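Local coordinates for protein polyketide synthase (Lyngbya majuscula 19L, PDB 3QIT) that forms the terminal alkene of curacin A as a decarboxylating thioesterase domain, probably after hydrolysing the thioester, at residues A41-A46 with S182-Q187; L98-S103 with S281-S286; L125-L130 with H269-D274; T235-D240 with A277-L282. All coordinates share one frame; numbering follows the deposited sequence. Where two conformers were deposited one is given.

Overall arrangement
From the N terminus, the turn leading into helix 43-51 opens contact 1, whose loop closes on helix 179-188 in the helical insertion between strands 120-126 and 234-239. Strand 97-102 opens contact 2 inside that loop, and this contact closes only at the C-terminal end of helix 276-284; contact 1 therefore crosses it. Contact 3 runs from the end of strand 120-126 to 269-274, nested within contact 2 and also crossing contact 1. Contact 4 starts after contact 1 has closed, at strand 234-239, crosses contact 3 and ends on the same helix as contact 2. Contacts 2, 3 and 4 tie three neighbouring strands of the central sheet to the last part of the chain.

Contact 1. Residues A41-A46 with S182-Q187; sequences AWQEVA and SYILAQ
The side-chain amide of Gln43 is the flat group here, and the CG2 methyl of Ile184 sits obliquely off its nitrogen end, above one face of the amide and beyond NE2, with NE2 and CG2 4.5 Å apart. The oxygen end is held elsewhere: OE1 accepts a hydrogen bond from NE1 of Trp21, which fixes how the amide is turned and leaves the NH2 end facing the isoleucine. The other half of the contact belongs to Leu185. Its CG lies anti to its own carbonyl carbon (chi1 -72°), which carries CD2 out to the backbone of Ala41, 3.8 Å from N of Ala41 and 3.9 Å from CA of Ala41. The methyl of Ala41 is a looser neighbour. Leu40 is also shared ground, touched by both Ile184 and Leu185. Helix 179-188 belongs to the helical insertion between strands 120-126 and 234-239, probably the lid, as in other α/β hydrolases, and here it rests against the 3-10 turn and first residue of helix 43-51. Methyls against backbone and amide give van der Waals attraction with little directional preference; the directional tie lies next door, where Gln38 NE2 donates to Leu185 O.

Contact 2. Residues L98-S103 with S281-S286; sequences LLVGHS and SLILTS
Ile283 is the first residue of 281-286 to reach the strand, and it does so with both branches. Its longer branch ends in CD1, which meets CG2 of Val100 at 3.8 Å, the two side chains pointing at each other tip to tip. The shorter branch turns toward the start of the strand: CG2 of Ile283 lies 4.0 Å from CD1 of Leu98, and here the side chains pass at a slant. With chi1 at -66°, CG1 stands anti to the carbonyl carbon and CG2 anti to the backbone N, and this split lets one isoleucine span two residues on the same side of the strand. Ile283 also packs on Ile124 of the next strand and on Val45 and Leu49 of helix 43-51.

Strand 97-102 lies inside the parallel part of an α/β hydrolase sheet, and it runs into Ser103, whose backbone (phi 55°, psi -121°) has the strained turn expected of the nucleophile elbow in a GxSxG sequence. The contact lies earlier on this strand, at Leu98 and Val100, well away from that serine.

Leu284 turns away from the strand and touches Leu49 and Tyr54. Thr285 folds its hydroxyl back onto the preceding turn, OG1 donating to O of Leu282 at 2.9 Å; its N approaches the same oxygen from the same face of the carbonyl plane. Ser286, the chain end, brings CB to 4.3 Å from CD2 of Leu98 and also touches Glu122.

Contact 3. Residues L125-L130 with H269-D274; sequences LVELPL and HNLHID
The carboxylate of Glu127 and the imidazole of His269 stand nearly upright to each other, their planes 75° apart, and meet through one hydrogen bond: ND1 of His269 donates to OE1 of Glu127 at 2.8 Å, with a nearly straight N-H...O angle of 165°. The oxygen lies at the ring edge, in the ring plane, and receives the proton on its anti lone pair. The Glu127 chain folds at chi2 (-82°), which swings the carboxylate round to the ring; CG of Glu127 itself lies 3.4 Å from O of His269. OE1 also bonds Ser242 OG, and OE2 takes Gly239 N, so the carboxylate is fixed from three sources. The far side of the imidazole touches Ser103, and the three residues probably form the Ser-His-Glu triad of an α/β hydrolase. With an alanine in place of Glu127, ND1 of His269 would probably lose its acceptor and the ring would be free to turn, while Ser242 and Gly239 would be left without their mate.

Beside this polar pair is an apolar one: CG1 of Val126 lies 3.8 Å from CD1 of Leu271, with CB of Leu271 almost as near. Val126 closes strand 120-126, between strands 97-102 and 234-239; Leu271 begins the short helix 271-274 and also packs on Val237, just ahead of helix 276-284.

Contact 4. Residues T235-D240 with A277-L282; sequences TLVYGD and AALASL
Helix 276-284, the C-terminal helix of the α/β hydrolase fold, lies against strand 234-239 through Leu282 and Leu279, which meet Val237 and Thr235. The two segments run nearly antiparallel (169°), their axes 11.3 Å apart at closest approach and bridged by the side chains of these four residues. The closest meeting is end on: CD2 of Leu282 and CG2 of Val237 point at each other at 3.5 Å, a tight approach for two methyl groups. Leu282 carries its CG anti to the backbone N (chi1 176°), which extends the branch from the helix to the strand. The same CD2 of Leu282 lies 4.2 Å from CG2 of Thr235, so one methyl touches two residues that face the same way on the strand. The hydroxyl of Thr235 is occupied elsewhere, bonded to Glu122 OE2 on the neighbouring strand.

One turn back along the helix, Leu279 brings CD1 to 4.4 Å from CG1 of Val237, so CG1 touches Leu279 as well as the end of Leu282. Val237 also packs on Val263 and Leu265 on one flanking strand and on Ile124 and Val126 on the other. Leu279 and Ala280 in turn touch helix 43-51, which shares this face of the sheet. Two helices side by side over one face, with the last running antiparallel to the parallel strands beneath, are typical of the α/β hydrolase fold.

Contact 1. Residues A41-A46 with S182-Q187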
loop_
_atom_site.group_PDB
_atom_site.type_symbol
_atom_site.label_atom_id
_atom_site.label_comp_id
_atom_site.label_asym_id
_atom_site.label_seq_id
_atom_site.Cartn_x
_atom_site.Cartn_y
_atom_site.Cartn_z
ATOM N N ALA B 41 -19.273 16.107 5.677
ATOM C CA ALA B 41 -19.032 16.582 7.043
ATOM C C ALA B 41 -18.543 18.039 7.066
ATOM O O ALA B 41 -18.570 18.679 8.108
ATOM C CB ALA B 41 -18.005 15.646 7.782
ATOM N N TRP B 42 -18.088 18.535 5.912
ATOM C CA TRP B 42 -17.612 19.913 5.792
ATOM C C TRP B 42 -18.723 20.904 5.545
ATOM O O TRP B 42 -18.446 22.093 5.447
ATOM C CB TRP B 42 -16.595 20.029 4.640
ATOM C CG TRP B 42 -15.246 19.437 4.986
ATOM C CD1 TRP B 42 -14.747 18.240 4.557
ATOM C CD2 TRP B 42 -14.270 20.001 5.868
ATOM N NE1 TRP B 42 -13.490 18.038 5.100
ATOM C CE2 TRP B 42 -13.179 19.105 5.912
ATOM C CE3 TRP B 42 -14.207 21.190 6.620
ATOM C CZ2 TRP B 42 -12.015 19.361 6.669
ATOM C CZ3 TRP B 42 -13.048 21.446 7.373
ATOM C CH2 TRP B 42 -11.973 20.525 7.405
ATOM N N GLN B 43 -19.971 20.444 5.456
ATOM C CA GLN B 43 -21.051 21.332 4.972
ATOM C C GLN B 43 -21.211 22.625 5.774
ATOM O O GLN B 43 -21.444 23.698 5.198
ATOM C CB GLN B 43 -22.380 20.582 4.932
ATOM C CG GLN B 43 -23.537 21.472 4.458
ATOM C CD GLN B 43 -24.611 20.687 3.765
ATOM O OE1 GLN B 43 -24.514 20.420 2.578
ATOM N NE2 GLN B 43 -25.654 20.337 4.492
ATOM N N GLU B 44 -21.135 22.525 7.097
ATOM C CA GLU B 44 -21.324 23.703 7.945
ATOM C C GLU B 44 -20.226 24.752 7.778
ATOM O O GLU B 44 -20.485 25.942 7.957
ATOM C CB GLU B 44 -21.543 23.301 9.403
ATOM C CG GLU B 44 -22.957 22.704 9.647
ATOM C CD GLU B 44 -24.085 23.682 9.268
ATOM O OE1 GLU B 44 -24.124 24.813 9.813
ATOM O OE2 GLU B 44 -24.927 23.335 8.412
ATOM N N VAL B 45 -19.009 24.310 7.452
ATOM C CA VAL B 45 -17.942 25.225 7.018
ATOM C C VAL B 45 -18.147 25.737 5.575
ATOM O O VAL B 45 -17.882 26.913 5.272
ATOM C CB VAL B 45 -16.553 24.542 7.148
ATOM C CG1 VAL B 45 -15.425 25.475 6.663
ATOM C CG2 VAL B 45 -16.306 24.075 8.606
ATOM N N ALA B 46 -18.590 24.844 4.687
ATOM C CA ALA B 46 -18.667 25.134 3.270
ATOM C C ALA B 46 -19.748 26.186 2.949
ATOM O O ALA B 46 -19.525 27.046 2.081
ATOM C CB ALA B 46 -18.928 23.859 2.494
ATOM N N SER B 182 -26.877 15.640 11.867
ATOM C CA SER B 182 -26.579 14.231 12.172
ATOM C C SER B 182 -27.393 13.309 11.252
ATOM O O SER B 182 -26.900 12.285 10.729
ATOM C CB SER B 182 -26.811 13.920 13.663
ATOM O OG SER B 182 -28.187 13.791 13.955
ATOM N N TYR B 183 -28.634 13.676 11.018
ATOM C CA TYR B 183 -29.486 12.909 10.124
ATOM C C TYR B 183 -29.019 12.963 8.670
ATOM O O TYR B 183 -28.931 11.943 8.012
ATOM C CB TYR B 183 -30.936 13.389 10.239
ATOM C CG TYR B 183 -31.851 12.482 9.479
ATOM C CD1 TYR B 183 -32.385 11.333 10.086
ATOM C CD2 TYR B 183 -32.115 12.711 8.134
ATOM C CE1 TYR B 183 -33.210 10.469 9.373
ATOM C CE2 TYR B 183 -32.933 11.862 7.412
ATOM C CZ TYR B 183 -33.473 10.749 8.029
ATOM O OH TYR B 183 -34.282 9.926 7.293
ATOM N N ILE B 184 -28.716 14.158 8.174
ATOM C CA ILE B 184 -28.185 14.343 6.831
ATOM C C ILE B 184 -26.913 13.465 6.568
ATOM O O ILE B 184 -26.769 12.810 5.505
ATOM C CB ILE B 184 -27.953 15.877 6.625
ATOM C CG1 ILE B 184 -29.323 16.544 6.370
ATOM C CG2 ILE B 184 -26.956 16.167 5.513
ATOM C CD1 ILE B 184 -29.340 18.057 6.561
ATOM N N LEU B 185 -26.022 13.438 7.545
ATOM C CA LEU B 185 -24.778 12.643 7.448
ATOM C C LEU B 185 -25.091 11.144 7.400
ATOM O O LEU B 185 -24.634 10.447 6.513
ATOM C CB LEU B 185 -23.886 12.953 8.631
ATOM C CG LEU B 185 -23.251 14.349 8.574
ATOM C CD1 LEU B 185 -22.700 14.708 9.959
ATOM C CD2 LEU B 185 -22.168 14.390 7.533
ATOM N N ALA B 186 -25.950 10.687 8.315
ATOM C CA ALA B 186 -26.315 9.253 8.372
ATOM C C ALA B 186 -27.043 8.781 7.110
ATOM O O ALA B 186 -26.814 7.673 6.636
ATOM C CB ALA B 186 -27.161 8.960 9.627
ATOM N N GLN B 187 -27.971 9.610 6.609
ATOM C CA GLN B 187 -28.664 9.416 5.344
ATOM C C GLN B 187 -27.706 9.091 4.211
ATOM O O GLN B 187 -27.944 8.167 3.434
ATOM C CB GLN B 187 -29.424 10.738 5.048
ATOM C CG GLN B 187 -30.224 10.887 3.770
ATOM C CD GLN B 187 -30.978 12.250 3.755
ATOM O OE1 GLN B 187 -30.364 13.311 3.667
ATOM N NE2 GLN B 187 -32.297 12.204 3.852
#

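Contact 2. Residues L98-S103 with S281-S286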
loop_
_atom_site.group_PDB
_atom_site.type_symbol
_atom_site.label_atom_id
_atom_site.label_comp_id
_atom_site.label_asym_id
_atom_site.label_seq_id
_atom_site.Cartn_x
_atom_site.Cartn_y
_atom_site.Cartn_z
ATOM N N LEU B 98 -6.798 27.136 -1.572
ATOM C CA LEU B 98 -6.776 27.047 -0.117
ATOM C C LEU B 98 -6.990 25.584 0.226
ATOM O O LEU B 98 -7.949 24.993 -0.244
ATOM C CB LEU B 98 -7.889 27.919 0.467
ATOM C CG LEU B 98 -7.744 29.423 0.216
ATOM C CD1 LEU B 98 -9.023 30.177 0.598
ATOM C CD2 LEU B 98 -6.517 30.004 0.945
ATOM N N LEU B 99 -6.061 24.994 0.981
ATOM C CA LEU B 99 -6.132 23.579 1.337
ATOM C C LEU B 99 -6.384 23.462 2.832
ATOM O O LEU B 99 -5.606 23.976 3.623
ATOM C CB LEU B 99 -4.822 22.866 0.977
ATOM C CG LEU B 99 -4.739 21.366 1.291
ATOM C CD1 LEU B 99 -5.860 20.562 0.628
ATOM C CD2 LEU B 99 -3.367 20.859 0.844
ATOM N N VAL B 100 -7.453 22.756 3.205
ATOM C CA VAL B 100 -7.879 22.658 4.599
ATOM C C VAL B 100 -7.984 21.164 4.906
ATOM O O VAL B 100 -8.514 20.397 4.093
ATOM C CB VAL B 100 -9.260 23.285 4.800
ATOM C CG1 VAL B 100 -9.619 23.287 6.306
ATOM C CG2 VAL B 100 -9.272 24.717 4.227
ATOM N N GLY B 101 -7.494 20.733 6.059
ATOM C CA GLY B 101 -7.596 19.303 6.424
ATOM C C GLY B 101 -7.912 19.198 7.885
ATOM O O GLY B 101 -7.498 20.062 8.655
ATOM N N HIS B 102 -8.650 18.158 8.271
ATOM C CA HIS B 102 -9.002 17.935 9.675
ATOM C C HIS B 102 -8.455 16.580 10.150
ATOM O O HIS B 102 -8.737 15.545 9.531
ATOM C CB HIS B 102 -10.513 17.901 9.863
ATOM C CG HIS B 102 -10.918 17.533 11.257
ATOM N ND1 HIS B 102 -11.533 16.340 11.568
ATOM C CD2 HIS B 102 -10.771 18.198 12.426
ATOM C CE1 HIS B 102 -11.754 16.290 12.873
ATOM N NE2 HIS B 102 -11.291 17.395 13.419
ATOM N N SER B 103 -7.710 16.595 11.251
ATOM C CA SER B 103 -7.152 15.339 11.858
ATOM C C SER B 103 -6.317 14.512 10.865
ATOM O O SER B 103 -5.319 15.024 10.356
ATOM C CB SER B 103 -8.270 14.522 12.505
ATOM O OG SER B 103 -7.705 13.524 13.339
ATOM N N SER B 281 -14.603 31.616 8.782
ATOM C CA SER B 281 -14.142 32.999 8.906
ATOM C C SER B 281 -12.626 33.055 8.826
ATOM O O SER B 281 -12.058 33.898 8.131
ATOM C CB SER B 281 -14.616 33.594 10.223
ATOM O OG SER B 281 -14.240 34.953 10.304
ATOM N N LEU B 282 -11.967 32.127 9.521
ATOM C CA LEU B 282 -10.514 32.054 9.481
ATOM C C LEU B 282 -9.970 31.768 8.063
ATOM O O LEU B 282 -8.985 32.370 7.622
ATOM C CB LEU B 282 -10.052 30.994 10.472
ATOM C CG LEU B 282 -8.573 30.700 10.499
ATOM C CD1 LEU B 282 -7.787 31.951 10.898
ATOM C CD2 LEU B 282 -8.402 29.616 11.529
ATOM N N ILE B 283 -10.623 30.854 7.355
ATOM C CA ILE B 283 -10.264 30.515 5.978
ATOM C C ILE B 283 -10.419 31.734 5.058
ATOM O O ILE B 283 -9.564 31.976 4.208
ATOM C CB ILE B 283 -11.109 29.329 5.480
ATOM C CG1 ILE B 283 -10.738 28.065 6.282
ATOM C CG2 ILE B 283 -10.900 29.057 3.981
ATOM C CD1 ILE B 283 -11.709 26.924 6.069
ATOM N N LEU B 284 -11.501 32.484 5.264
ATOM C CA LEU B 284 -11.846 33.666 4.461
ATOM C C LEU B 284 -10.818 34.786 4.603
ATOM O O LEU B 284 -10.660 35.625 3.706
ATOM C CB LEU B 284 -13.231 34.197 4.862
ATOM C CG LEU B 284 -14.459 33.415 4.386
ATOM C CD1 LEU B 284 -15.737 33.822 5.125
ATOM C CD2 LEU B 284 -14.651 33.540 2.880
ATOM N N THR B 285 -10.129 34.804 5.733
ATOM C CA THR B 285 -9.177 35.876 6.015
ATOM C C THR B 285 -7.749 35.534 5.614
ATOM O O THR B 285 -6.858 36.385 5.712
ATOM C CB THR B 285 -9.193 36.307 7.499
ATOM O OG1 THR B 285 -8.801 35.214 8.328
ATOM C CG2 THR B 285 -10.568 36.794 7.911
ATOM N N SER B 286 -7.521 34.301 5.164
ATOM C CA SER B 286 -6.188 33.874 4.754
ATOM C C SER B 286 -5.744 34.633 3.496
ATOM O O SER B 286 -6.564 35.044 2.657
ATOM C CB SER B 286 -6.139 32.353 4.545
ATOM O OG SER B 286 -6.516 31.666 5.735
ATOM O OXT SER B 286 -4.553 34.882 3.311
#

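Contact 3. Residues L125-L130 with H269-D274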
loop_
_atom_site.group_PDB
_atom_site.type_symbol
_atom_site.label_atom_id
_atom_site.label_comp_id
_atom_site.label_asym_id
_atom_site.label_seq_id
_atom_site.Cartn_x
_atom_site.Cartn_y
_atom_site.Cartn_z
ATOM N N LEU B 125 -4.455 23.765 8.800
ATOM C CA LEU B 125 -4.334 22.448 9.431
ATOM C C LEU B 125 -5.164 22.424 10.696
ATOM O O LEU B 125 -4.796 23.038 11.690
ATOM C CB LEU B 125 -2.849 22.138 9.723
ATOM C CG LEU B 125 -1.999 22.202 8.455
ATOM C CD1 LEU B 125 -0.521 22.050 8.820
ATOM C CD2 LEU B 125 -2.434 21.120 7.451
ATOM N N VAL B 126 -6.319 21.757 10.636
ATOM C CA VAL B 126 -7.235 21.763 11.775
ATOM C C VAL B 126 -7.020 20.495 12.566
ATOM O O VAL B 126 -7.203 19.392 12.034
ATOM C CB VAL B 126 -8.708 21.856 11.326
ATOM C CG1 VAL B 126 -9.645 21.982 12.538
ATOM C CG2 VAL B 126 -8.890 23.078 10.427
ATOM N N GLU B 127 -6.567 20.662 13.810
ATOM C CA GLU B 127 -6.310 19.532 14.719
ATOM C C GLU B 127 -5.331 18.523 14.131
ATOM O O GLU B 127 -5.627 17.321 13.978
ATOM C CB GLU B 127 -7.628 18.894 15.151
ATOM C CG GLU B 127 -8.389 19.794 16.148
ATOM C CD GLU B 127 -7.878 19.626 17.560
ATOM O OE1 GLU B 127 -7.921 18.464 18.049
ATOM O OE2 GLU B 127 -7.422 20.626 18.180
ATOM N N LEU B 128 -4.143 19.022 13.817
ATOM C CA LEU B 128 -3.074 18.213 13.260
ATOM C C LEU B 128 -2.536 17.279 14.328
ATOM O O LEU B 128 -2.146 17.730 15.389
ATOM C CB LEU B 128 -1.946 19.127 12.753
ATOM C CG LEU B 128 -0.758 18.382 12.143
ATOM C CD1 LEU B 128 -1.099 17.867 10.726
ATOM C CD2 LEU B 128 0.480 19.293 12.145
ATOM N N PRO B 129 -2.546 15.958 14.054
ATOM C CA PRO B 129 -1.948 15.043 15.048
ATOM C C PRO B 129 -0.433 14.929 14.881
ATOM O O PRO B 129 0.128 15.382 13.883
ATOM C CB PRO B 129 -2.642 13.703 14.759
ATOM C CG PRO B 129 -3.234 13.821 13.369
ATOM C CD PRO B 129 -3.162 15.262 12.912
ATOM N N LEU B 130 0.234 14.353 15.874
ATOM C CA LEU B 130 1.625 13.979 15.714
ATOM C C LEU B 130 1.683 12.491 16.030
ATOM O O LEU B 130 0.982 12.037 16.947
ATOM C CB LEU B 130 2.519 14.745 16.688
ATOM C CG LEU B 130 2.976 16.169 16.373
ATOM C CD1 LEU B 130 4.015 16.618 17.420
ATOM C CD2 LEU B 130 3.550 16.272 14.964
ATOM N N HIS B 269 -12.082 18.555 19.501
ATOM C CA HIS B 269 -11.385 18.024 18.344
ATOM C C HIS B 269 -12.144 18.293 17.052
ATOM O O HIS B 269 -11.538 18.543 15.992
ATOM C CB HIS B 269 -11.177 16.515 18.520
ATOM C CG HIS B 269 -10.501 15.865 17.356
ATOM N ND1 HIS B 269 -9.225 16.207 16.952
ATOM C CD2 HIS B 269 -10.913 14.883 16.520
ATOM C CE1 HIS B 269 -8.892 15.474 15.903
ATOM N NE2 HIS B 269 -9.891 14.656 15.629
ATOM N N ASN B 270 -13.467 18.260 17.148
ATOM C CA ASN B 270 -14.297 18.285 15.948
ATOM C C ASN B 270 -14.738 19.687 15.563
ATOM O O ASN B 270 -15.929 20.008 15.523
ATOM C CB ASN B 270 -15.460 17.323 16.142
ATOM C CG ASN B 270 -14.994 15.892 16.151
ATOM O OD1 ASN B 270 -14.336 15.441 15.202
ATOM N ND2 ASN B 270 -15.295 15.180 17.223
ATOM N N LEU B 271 -13.749 20.518 15.260
ATOM C CA LEU B 271 -13.977 21.944 15.005
ATOM C C LEU B 271 -14.808 22.225 13.757
ATOM O O LEU B 271 -15.487 23.250 13.668
ATOM C CB LEU B 271 -12.641 22.685 14.922
ATOM C CG LEU B 271 -11.843 22.882 16.216
ATOM C CD1 LEU B 271 -10.524 23.596 15.909
ATOM C CD2 LEU B 271 -12.630 23.654 17.276
ATOM N N HIS B 272 -14.772 21.316 12.786
ATOM C CA HIS B 272 -15.598 21.465 11.596
ATOM C C HIS B 272 -17.088 21.439 11.927
ATOM O O HIS B 272 -17.910 21.913 11.135
ATOM C CB HIS B 272 -15.233 20.398 10.540
ATOM C CG HIS B 272 -15.393 18.992 11.017
ATOM N ND1 HIS B 272 -14.816 18.530 12.183
ATOM C CD2 HIS B 272 -16.046 17.935 10.478
ATOM C CE1 HIS B 272 -15.117 17.254 12.344
ATOM N NE2 HIS B 272 -15.862 16.872 11.321
ATOM N N ILE B 273 -17.430 20.939 13.122
ATOM C CA ILE B 273 -18.814 20.946 13.582
ATOM C C ILE B 273 -18.974 21.972 14.719
ATOM O O ILE B 273 -19.902 22.801 14.687
ATOM C CB ILE B 273 -19.257 19.545 14.080
ATOM C CG1 ILE B 273 -18.936 18.474 13.024
ATOM C CG2 ILE B 273 -20.741 19.545 14.476
ATOM C CD1 ILE B 273 -19.518 18.741 11.656
ATOM N N ASP B 274 -18.059 21.923 15.687
ATOM C CA ASP B 274 -18.128 22.723 16.931
ATOM C C ASP B 274 -18.013 24.221 16.679
ATOM O O ASP B 274 -18.598 25.030 17.396
ATOM C CB ASP B 274 -16.957 22.368 17.867
ATOM C CG ASP B 274 -17.125 21.032 18.570
ATOM O OD1 ASP B 274 -18.037 20.258 18.212
ATOM O OD2 ASP B 274 -16.314 20.761 19.484
#

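Contact 4. Residues T235-D240 with A277-L282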
loop_
_atom_site.group_PDB
_atom_site.type_symbol
_atom_site.label_atom_id
_atom_site.label_comp_id
_atom_site.label_asym_id
_atom_site.label_seq_id
_atom_site.Cartn_x
_atom_site.Cartn_y
_atom_site.Cartn_z
ATOM N N THR B 235 -1.498 27.857 8.624
ATOM C CA THR B 235 -2.193 28.170 9.862
ATOM C C THR B 235 -2.526 26.877 10.580
ATOM O O THR B 235 -3.220 26.003 10.002
ATOM C CB THR B 235 -3.502 28.919 9.568
ATOM O OG1 THR B 235 -3.185 30.125 8.861
ATOM C CG2 THR B 235 -4.247 29.269 10.864
ATOM N N LEU B 236 -2.007 26.757 11.809
ATOM C CA LEU B 236 -2.351 25.660 12.712
ATOM C C LEU B 236 -3.579 26.038 13.532
ATOM O O LEU B 236 -3.562 27.033 14.269
ATOM C CB LEU B 236 -1.166 25.299 13.629
ATOM C CG LEU B 236 0.086 24.777 12.932
ATOM C CD1 LEU B 236 1.338 24.893 13.835
ATOM C CD2 LEU B 236 -0.122 23.301 12.463
ATOM N N VAL B 237 -4.643 25.248 13.410
ATOM C CA VAL B 237 -5.887 25.541 14.110
ATOM C C VAL B 237 -6.163 24.476 15.159
ATOM O O VAL B 237 -6.177 23.285 14.850
ATOM C CB VAL B 237 -7.070 25.638 13.133
ATOM C CG1 VAL B 237 -8.350 26.098 13.849
ATOM C CG2 VAL B 237 -6.712 26.531 11.947
ATOM N N TYR B 238 -6.389 24.901 16.398
ATOM C CA TYR B 238 -6.672 23.946 17.481
ATOM C C TYR B 238 -7.934 24.279 18.227
ATOM O O TYR B 238 -8.338 25.443 18.305
ATOM C CB TYR B 238 -5.543 23.929 18.501
ATOM C CG TYR B 238 -4.171 23.730 17.935
ATOM C CD1 TYR B 238 -3.704 22.443 17.606
ATOM C CD2 TYR B 238 -3.311 24.808 17.767
ATOM C CE1 TYR B 238 -2.403 22.252 17.103
ATOM C CE2 TYR B 238 -2.023 24.632 17.250
ATOM C CZ TYR B 238 -1.573 23.352 16.929
ATOM O OH TYR B 238 -0.298 23.195 16.435
ATOM N N GLY B 239 -8.562 23.246 18.781
ATOM C CA GLY B 239 -9.696 23.432 19.675
ATOM C C GLY B 239 -9.192 23.712 21.090
ATOM O O GLY B 239 -8.324 23.010 21.610
ATOM N N ASP B 240 -9.741 24.733 21.728
ATOM C CA ASP B 240 -9.252 25.103 23.051
ATOM C C ASP B 240 -9.621 24.072 24.117
ATOM O O ASP B 240 -9.035 24.074 25.195
ATOM C CB ASP B 240 -9.667 26.535 23.443
ATOM C CG ASP B 240 -11.169 26.714 23.564
ATOM O OD1 ASP B 240 -11.935 25.776 23.259
ATOM O OD2 ASP B 240 -11.587 27.826 23.962
ATOM N N ALA B 277 -18.604 28.118 11.768
ATOM C CA ALA B 277 -18.609 29.509 11.283
ATOM C C ALA B 277 -17.253 30.178 11.520
ATOM O O ALA B 277 -16.743 30.899 10.657
ATOM C CB ALA B 277 -19.716 30.308 11.941
ATOM N N ALA B 278 -16.680 29.953 12.704
ATOM C CA ALA B 278 -15.372 30.523 13.044
ATOM C C ALA B 278 -14.275 30.003 12.135
ATOM O O ALA B 278 -13.378 30.756 11.721
ATOM C CB ALA B 278 -15.025 30.263 14.526
ATOM N N LEU B 279 -14.318 28.697 11.829
ATOM C CA LEU B 279 -13.358 28.133 10.920
ATOM C C LEU B 279 -13.507 28.713 9.499
ATOM O O LEU B 279 -12.521 29.059 8.863
ATOM C CB LEU B 279 -13.462 26.594 10.942
ATOM C CG LEU B 279 -12.466 25.845 10.075
ATOM C CD1 LEU B 279 -11.015 26.259 10.344
ATOM C CD2 LEU B 279 -12.695 24.329 10.352
ATOM N N ALA B 280 -14.740 28.867 9.019
ATOM C CA ALA B 280 -14.952 29.480 7.710
ATOM C C ALA B 280 -14.358 30.890 7.698
ATOM O O ALA B 280 -13.698 31.291 6.727
ATOM C CB ALA B 280 -16.433 29.529 7.380
ATOM N N SER B 281 -14.603 31.616 8.782
ATOM C CA SER B 281 -14.142 32.999 8.906
ATOM C C SER B 281 -12.626 33.055 8.826
ATOM O O SER B 281 -12.058 33.898 8.131
ATOM C CB SER B 281 -14.616 33.594 10.223
ATOM O OG SER B 281 -14.240 34.953 10.304
ATOM N N LEU B 282 -11.967 32.127 9.521
ATOM C CA LEU B 282 -10.514 32.054 9.481
ATOM C C LEU B 282 -9.970 31.768 8.063
ATOM O O LEU B 282 -8.985 32.370 7.622
ATOM C CB LEU B 282 -10.052 30.994 10.472
ATOM C CG LEU B 282 -8.573 30.700 10.499
ATOM C CD1 LEU B 282 -7.787 31.951 10.898
ATOM C CD2 LEU B 282 -8.402 29.616 11.529
#